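Local coordinates for RNA-dependent RNA Polymerase (Bombyx mori cytoplasmic polyhedrosis virus, PDB 6TZ0), which transcribes and replicates the double-stranded RNA genome of the virus as an RNA-directed RNA polymerase, making fully conservative plus strands and later their complementary minus strands, at residues T5-T10 with E27-K32. Sequence-based numbering, arbitrary orientation.
Sequences TELYNT and EHLTAK
The N-terminal loop of the polymerase turns back over helix 20-35, and Leu29 of that helix packs against Thr5, Leu7 and Thr10 in the bend. The two branches of Leu29 have different partners. CD1 touches two methyl groups, Thr10 CG2 at 3.7 Å and Leu7 CD2 at 3.8 Å. CD2 lies by the backbone of Thr5, with Thr5 O nearest at 3.5 Å. The side chains of Leu7 and Leu29 lie alongside each other, pointing opposite ways, and Leu7 CD2 is also 3.8 Å from Leu29 CB. Thr10 meets Leu29 tip to tip; its chi1 of 59° sets CG2 anti to the carbonyl carbon. The same rotation leaves OG1 for the loop, where it gives a weak hydrogen bond to Leu7 O and, from the N-cap position, caps a backbone N at the start of helix 11-15. A backbone bond from Asn9 N to Glu6 O, 3.2 Å long, closes the turn. The contact joins the loop to helix 20-35. Leu7 extends the packing to Phe43 of helix 37-44 and to Ala154 and Val158 of helix 145-160, away from the nucleotide and magnesium sites. The two segments meet mainly through apolar branches, with the backbone of Thr5 and Glu6 beside Leu29. The polar bonds of Thr10 stay within the loop and the helix start, consistent with a bend held by the loop itself.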
loop_
_atom_site.group_PDB
_atom_site.type_symbol
_atom_site.label_atom_id
_atom_site.label_comp_id
_atom_site.label_asym_id
_atom_site.label_seq_id
_atom_site.Cartn_x
_atom_site.Cartn_y
_atom_site.Cartn_z
ATOM N N THR A 5 -18.979 33.581 -34.115
ATOM C CA THR A 5 -19.234 32.413 -34.948
ATOM C C THR A 5 -18.162 31.351 -34.737
ATOM O O THR A 5 -18.461 30.209 -34.390
ATOM C CB THR A 5 -19.287 32.788 -36.436
ATOM O OG1 THR A 5 -20.325 33.753 -36.649
ATOM C CG2 THR A 5 -19.563 31.559 -37.285
ATOM N N GLU A 6 -16.910 31.742 -34.948
ATOM C CA GLU A 6 -15.760 30.868 -34.788
ATOM C C GLU A 6 -14.840 31.416 -33.704
ATOM O O GLU A 6 -14.701 32.629 -33.534
ATOM C CB GLU A 6 -15.011 30.720 -36.116
ATOM C CG GLU A 6 -15.799 29.945 -37.161
ATOM C CD GLU A 6 -15.098 29.875 -38.496
ATOM O OE1 GLU A 6 -14.084 30.573 -38.666
ATOM O OE2 GLU A 6 -15.558 29.120 -39.378
ATOM N N LEU A 7 -14.207 30.497 -32.968
ATOM C CA LEU A 7 -13.469 30.856 -31.761
ATOM C C LEU A 7 -12.158 31.576 -32.026
ATOM O O LEU A 7 -11.715 32.347 -31.170
ATOM C CB LEU A 7 -13.204 29.612 -30.921
ATOM C CG LEU A 7 -14.418 29.114 -30.145
ATOM C CD1 LEU A 7 -14.144 27.760 -29.570
ATOM C CD2 LEU A 7 -14.724 30.084 -29.027
ATOM N N TYR A 8 -11.528 31.358 -33.172
ATOM C CA TYR A 8 -10.300 32.070 -33.497
ATOM C C TYR A 8 -10.557 33.431 -34.121
ATOM O O TYR A 8 -9.605 34.105 -34.520
ATOM C CB TYR A 8 -9.413 31.218 -34.412
ATOM C CG TYR A 8 -10.008 30.841 -35.747
ATOM C CD1 TYR A 8 -10.822 29.723 -35.870
ATOM C CD2 TYR A 8 -9.710 31.565 -36.894
ATOM C CE1 TYR A 8 -11.355 29.366 -37.081
ATOM C CE2 TYR A 8 -10.237 31.211 -38.110
ATOM C CZ TYR A 8 -11.054 30.107 -38.199
ATOM O OH TYR A 8 -11.587 29.740 -39.414
ATOM N N ASN A 9 -11.816 33.860 -34.191
ATOM C CA ASN A 9 -12.176 35.156 -34.741
ATOM C C ASN A 9 -12.968 36.009 -33.763
ATOM O O ASN A 9 -13.491 37.055 -34.159
ATOM C CB ASN A 9 -12.970 34.980 -36.033
ATOM C CG ASN A 9 -12.121 34.470 -37.158
ATOM O OD1 ASN A 9 -10.986 34.908 -37.338
ATOM N ND2 ASN A 9 -12.658 33.534 -37.928
ATOM N N THR A 10 -13.085 35.592 -32.509
ATOM C CA THR A 10 -13.770 36.411 -31.526
ATOM C C THR A 10 -12.871 37.551 -31.067
ATOM O O THR A 10 -11.653 37.535 -31.257
ATOM C CB THR A 10 -14.204 35.576 -30.324
ATOM O OG1 THR A 10 -13.056 34.974 -29.718
ATOM C CG2 THR A 10 -15.149 34.495 -30.756
ATOM N N GLU A 27 -19.298 32.969 -23.890
ATOM C CA GLU A 27 -20.324 32.202 -23.191
ATOM C C GLU A 27 -21.217 31.449 -24.172
ATOM O O GLU A 27 -21.464 30.248 -24.003
ATOM C CB GLU A 27 -21.134 33.154 -22.313
ATOM C CG GLU A 27 -22.121 32.493 -21.403
ATOM C CD GLU A 27 -22.759 33.460 -20.429
ATOM O OE1 GLU A 27 -22.466 34.670 -20.512
ATOM O OE2 GLU A 27 -23.541 33.004 -19.567
ATOM N N HIS A 28 -21.614 32.117 -25.258
ATOM C CA HIS A 28 -22.438 31.498 -26.291
ATOM C C HIS A 28 -21.697 30.385 -27.028
ATOM O O HIS A 28 -22.254 29.301 -27.238
ATOM C CB HIS A 28 -22.911 32.572 -27.268
ATOM C CG HIS A 28 -23.729 32.045 -28.404
ATOM N ND1 HIS A 28 -25.014 31.574 -28.241
ATOM C CD2 HIS A 28 -23.454 31.938 -29.725
ATOM C CE1 HIS A 28 -25.489 31.186 -29.410
ATOM N NE2 HIS A 28 -24.563 31.398 -30.328
ATOM N N LEU A 29 -20.442 30.619 -27.416
ATOM C CA LEU A 29 -19.731 29.611 -28.200
ATOM C C LEU A 29 -19.328 28.400 -27.363
ATOM O O LEU A 29 -19.407 27.260 -27.839
ATOM C CB LEU A 29 -18.515 30.231 -28.874
ATOM C CG LEU A 29 -18.900 31.126 -30.042
ATOM C CD1 LEU A 29 -17.683 31.807 -30.592
ATOM C CD2 LEU A 29 -19.566 30.294 -31.114
ATOM N N THR A 30 -18.905 28.611 -26.116
ATOM C CA THR A 30 -18.585 27.469 -25.269
ATOM C C THR A 30 -19.839 26.720 -24.837
ATOM O O THR A 30 -19.788 25.501 -24.638
ATOM C CB THR A 30 -17.772 27.924 -24.060
ATOM O OG1 THR A 30 -18.488 28.945 -23.360
ATOM C CG2 THR A 30 -16.417 28.456 -24.502
ATOM N N ALA A 31 -20.983 27.409 -24.739
ATOM C CA ALA A 31 -22.245 26.705 -24.535
ATOM C C ALA A 31 -22.616 25.866 -25.752
ATOM O O ALA A 31 -23.123 24.745 -25.611
ATOM C CB ALA A 31 -23.349 27.709 -24.226
ATOM N N LYS A 32 -22.365 26.393 -26.955
ATOM C CA LYS A 32 -22.672 25.652 -28.174
ATOM C C LYS A 32 -21.766 24.434 -28.319
ATOM O O LYS A 32 -22.186 23.399 -28.846
ATOM C CB LYS A 32 -22.549 26.578 -29.386
ATOM C CG LYS A 32 -22.957 25.971 -30.714
ATOM C CD LYS A 32 -22.897 27.006 -31.827
ATOM C CE LYS A 32 -23.117 26.371 -33.193
ATOM N NZ LYS A 32 -24.488 25.812 -33.344
#